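Long-range contact in putative non-ribosomal peptide synthetase (Actinomadura parvosata subsp. kistnae, PDB 6M7L), which is a condensation-type domain of a putative non-ribosomal peptide synthetase, probably acting in peptide assembly, possibly without forming peptide bonds itself: residues A[49-54]-A[395-400]. Sequence-based numbering, arbitrary orientation.
Sequences ALRLRG and RTSPVP
Arg53 and Arg395 form a hydrogen-bonded antiparallel pair, and their side chains leave the same face of the sheet. CB of Arg53 lies 3.9 Å from CB of Arg395, and the CD atoms also touch. Beyond them the guanidinium planes are turned 34° apart, each NH1 at the edge of the other group. The two like charges have separate acidic partners: Arg53 pairs with Glu141, Arg395 with an acidic side chain on the chain of another protein. Arg51 and Val399 meet obliquely on this face. In Val399, CG2 is anti to the carbonyl carbon, which brings it within 3.7 Å of Arg51 NH1. Salt bridges to Glu141 and Glu107 hold the rest of that guanidinium. CB of Ala49 meets CB of Val399 at 3.6 Å, and both side chains reach Leu114 of helix 110-119. In this CoA-acyltransferase-like fold, strand 395-399 is one edge of the N-terminal lobe's sheet, beside 45-53; the other four strands lie between residues 45 and 149. Arg51 N bonds to Ser397 O at 2.7 Å, and Ser397 N returns a bond to Arg51 O. On the other face Leu52 and Thr396 run alongside each other in the same direction. Leu52 CD2 is 3.8 Å from Thr396 OG1, a hydroxyl bonded to the backbone of Leu391 and Leu394. Thr396 CG2 also touches Leu50 CD2 at 4.2 Å.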
ATOM      1  N   ALA A  49      -1.953  -5.814  16.329  1.00 52.14           N
ATOM      2  CA  ALA A  49      -2.868  -5.142  17.239  1.00 51.87           C
ATOM      3  C   ALA A  49      -3.356  -3.860  16.582  1.00 53.86           C
ATOM      4  O   ALA A  49      -2.547  -3.037  16.141  1.00 48.54           O
ATOM      5  CB  ALA A  49      -2.196  -4.848  18.581  1.00 46.52           C
ATOM      6  N   LEU A  50      -4.674  -3.698  16.507  1.00 55.28           N
ATOM      7  CA  LEU A  50      -5.297  -2.570  15.827  1.00 51.78           C
ATOM      8  C   LEU A  50      -6.088  -1.748  16.832  1.00 52.16           C
ATOM      9  O   LEU A  50      -6.985  -2.273  17.499  1.00 61.51           O
ATOM     10  CB  LEU A  50      -6.222  -3.047  14.704  1.00 50.79           C
ATOM     11  CG  LEU A  50      -5.605  -3.736  13.488  1.00 51.33           C
ATOM     12  CD1 LEU A  50      -6.697  -4.122  12.508  1.00 46.32           C
ATOM     13  CD2 LEU A  50      -4.581  -2.837  12.823  1.00 54.74           C
ATOM     14  N   ARG A  51      -5.766  -0.462  16.932  1.00 57.45           N
ATOM     15  CA  ARG A  51      -6.595   0.458  17.697  1.00 52.97           C
ATOM     16  C   ARG A  51      -7.769   0.900  16.833  1.00 53.00           C
ATOM     17  O   ARG A  51      -7.579   1.385  15.714  1.00 60.21           O
ATOM     18  CB  ARG A  51      -5.784   1.664  18.165  1.00 51.08           C
ATOM     19  CG  ARG A  51      -6.585   2.645  18.998  1.00 59.65           C
ATOM     20  CD  ARG A  51      -5.690   3.492  19.886  1.00 60.26           C
ATOM     21  NE  ARG A  51      -5.958   3.242  21.299  1.00 71.06           N
ATOM     22  CZ  ARG A  51      -5.153   2.561  22.106  1.00 59.51           C
ATOM     23  NH1 ARG A  51      -4.011   2.068  21.650  1.00 58.32           N
ATOM     24  NH2 ARG A  51      -5.488   2.381  23.375  1.00 60.25           N
ATOM     25  N   LEU A  52      -8.981   0.707  17.345  1.00 54.28           N
ATOM     26  CA  LEU A  52     -10.210   0.984  16.605  1.00 50.58           C
ATOM     27  C   LEU A  52     -11.029   1.997  17.398  1.00 59.61           C
ATOM     28  O   LEU A  52     -11.743   1.629  18.335  1.00 65.83           O
ATOM     29  CB  LEU A  52     -11.005  -0.297  16.367  1.00 52.71           C
ATOM     30  CG  LEU A  52     -10.272  -1.458  15.694  1.00 55.91           C
ATOM     31  CD1 LEU A  52     -11.137  -2.708  15.717  1.00 57.06           C
ATOM     32  CD2 LEU A  52      -9.887  -1.100  14.269  1.00 54.77           C
ATOM     33  N   ARG A  53     -10.934   3.267  17.022  1.00 70.35           N
ATOM     34  CA  ARG A  53     -11.718   4.316  17.660  1.00 64.15           C
ATOM     35  C   ARG A  53     -13.022   4.509  16.896  1.00 65.31           C
ATOM     36  O   ARG A  53     -13.012   4.723  15.678  1.00 68.65           O
ATOM     37  CB  ARG A  53     -10.928   5.623  17.719  1.00 66.80           C
ATOM     38  CG  ARG A  53      -9.474   5.442  18.131  1.00 74.06           C
ATOM     39  CD  ARG A  53      -8.814   6.778  18.432  1.00 80.59           C
ATOM     40  NE  ARG A  53      -8.852   7.098  19.857  1.00 89.64           N
ATOM     41  CZ  ARG A  53      -8.889   8.334  20.344  1.00 84.51           C
ATOM     42  NH1 ARG A  53      -8.912   9.372  19.517  1.00 77.52           N
ATOM     43  NH2 ARG A  53      -8.918   8.534  21.656  1.00 75.49           N
ATOM     44  N   GLY A  54     -14.139   4.420  17.611  1.00 63.51           N
ATOM     45  CA  GLY A  54     -15.459   4.539  17.033  1.00 66.61           C
ATOM     46  C   GLY A  54     -16.372   3.427  17.499  1.00 67.84           C
ATOM     47  O   GLY A  54     -15.977   2.517  18.226  1.00 77.02           O
ATOM     48  N   ARG A 395     -11.806   4.598  13.086  1.00 57.98           N
ATOM     49  CA  ARG A 395     -10.468   5.174  13.009  1.00 54.54           C
ATOM     50  C   ARG A 395      -9.453   4.098  13.382  1.00 62.01           C
ATOM     51  O   ARG A 395      -9.363   3.696  14.546  1.00 55.47           O
ATOM     52  CB  ARG A 395     -10.373   6.385  13.933  1.00 60.22           C
ATOM     53  CG  ARG A 395      -9.040   7.113  13.912  1.00 62.21           C
ATOM     54  CD  ARG A 395      -9.145   8.440  14.655  1.00 71.53           C
ATOM     55  NE  ARG A 395      -9.986   9.400  13.942  1.00 67.92           N
ATOM     56  CZ  ARG A 395     -10.356  10.582  14.428  1.00 69.17           C
ATOM     57  NH1 ARG A 395      -9.969  10.957  15.640  1.00 67.94           N
ATOM     58  NH2 ARG A 395     -11.120  11.390  13.704  1.00 66.89           N
ATOM     59  N   THR A 396      -8.697   3.623  12.395  1.00 56.56           N
ATOM     60  CA  THR A 396      -7.818   2.471  12.550  1.00 53.01           C
ATOM     61  C   THR A 396      -6.365   2.921  12.610  1.00 57.33           C
ATOM     62  O   THR A 396      -5.925   3.720  11.778  1.00 63.27           O
ATOM     63  CB  THR A 396      -8.007   1.485  11.395  1.00 54.70           C
ATOM     64  OG1 THR A 396      -9.402   1.196  11.229  1.00 60.03           O
ATOM     65  CG2 THR A 396      -7.252   0.191  11.667  1.00 62.70           C
ATOM     66  N   SER A 397      -5.620   2.397  13.586  1.00 58.81           N
ATOM     67  CA  SER A 397      -4.197   2.682  13.709  1.00 51.00           C
ATOM     68  C   SER A 397      -3.509   1.514  14.402  1.00 64.46           C
ATOM     69  O   SER A 397      -4.109   0.894  15.295  1.00 58.03           O
ATOM     70  CB  SER A 397      -3.939   3.977  14.485  1.00 47.64           C
ATOM     71  OG  SER A 397      -4.456   3.899  15.803  1.00 64.05           O
ATOM     72  N   PRO A 398      -2.274   1.192  14.025  1.00 63.70           N
ATOM     73  CA  PRO A 398      -1.610   0.014  14.596  1.00 58.09           C
ATOM     74  C   PRO A 398      -1.084   0.266  16.001  1.00 56.19           C
ATOM     75  O   PRO A 398      -0.599   1.352  16.325  1.00 57.25           O
ATOM     76  CB  PRO A 398      -0.462  -0.248  13.616  1.00 59.69           C
ATOM     77  CG  PRO A 398      -0.149   1.094  13.056  1.00 63.49           C
ATOM     78  CD  PRO A 398      -1.459   1.835  12.978  1.00 52.40           C
ATOM     79  N   VAL A 399      -1.185  -0.762  16.835  1.00 60.43           N
ATOM     80  CA  VAL A 399      -0.667  -0.738  18.200  1.00 56.41           C
ATOM     81  C   VAL A 399       0.652  -1.502  18.211  1.00 64.69           C
ATOM     82  O   VAL A 399       0.679  -2.670  17.794  1.00 64.82           O
ATOM     83  CB  VAL A 399      -1.665  -1.356  19.190  1.00 64.28           C
ATOM     84  CG1 VAL A 399      -1.049  -1.453  20.585  1.00 48.15           C
ATOM     85  CG2 VAL A 399      -2.957  -0.551  19.214  1.00 56.30           C
ATOM     86  N   PRO A 400       1.751  -0.899  18.664  1.00 73.25           N
ATOM     87  CA  PRO A 400       3.034  -1.607  18.650  1.00 69.28           C
ATOM     88  C   PRO A 400       3.023  -2.793  19.598  1.00 63.76           C
ATOM     89  O   PRO A 400       2.409  -2.756  20.666  1.00 72.14           O
ATOM     90  CB  PRO A 400       4.033  -0.535  19.101  1.00 71.05           C
ATOM     91  CG  PRO A 400       3.216   0.412  19.912  1.00 71.39           C
ATOM     92  CD  PRO A 400       1.878   0.454  19.227  1.00 71.48           C
TER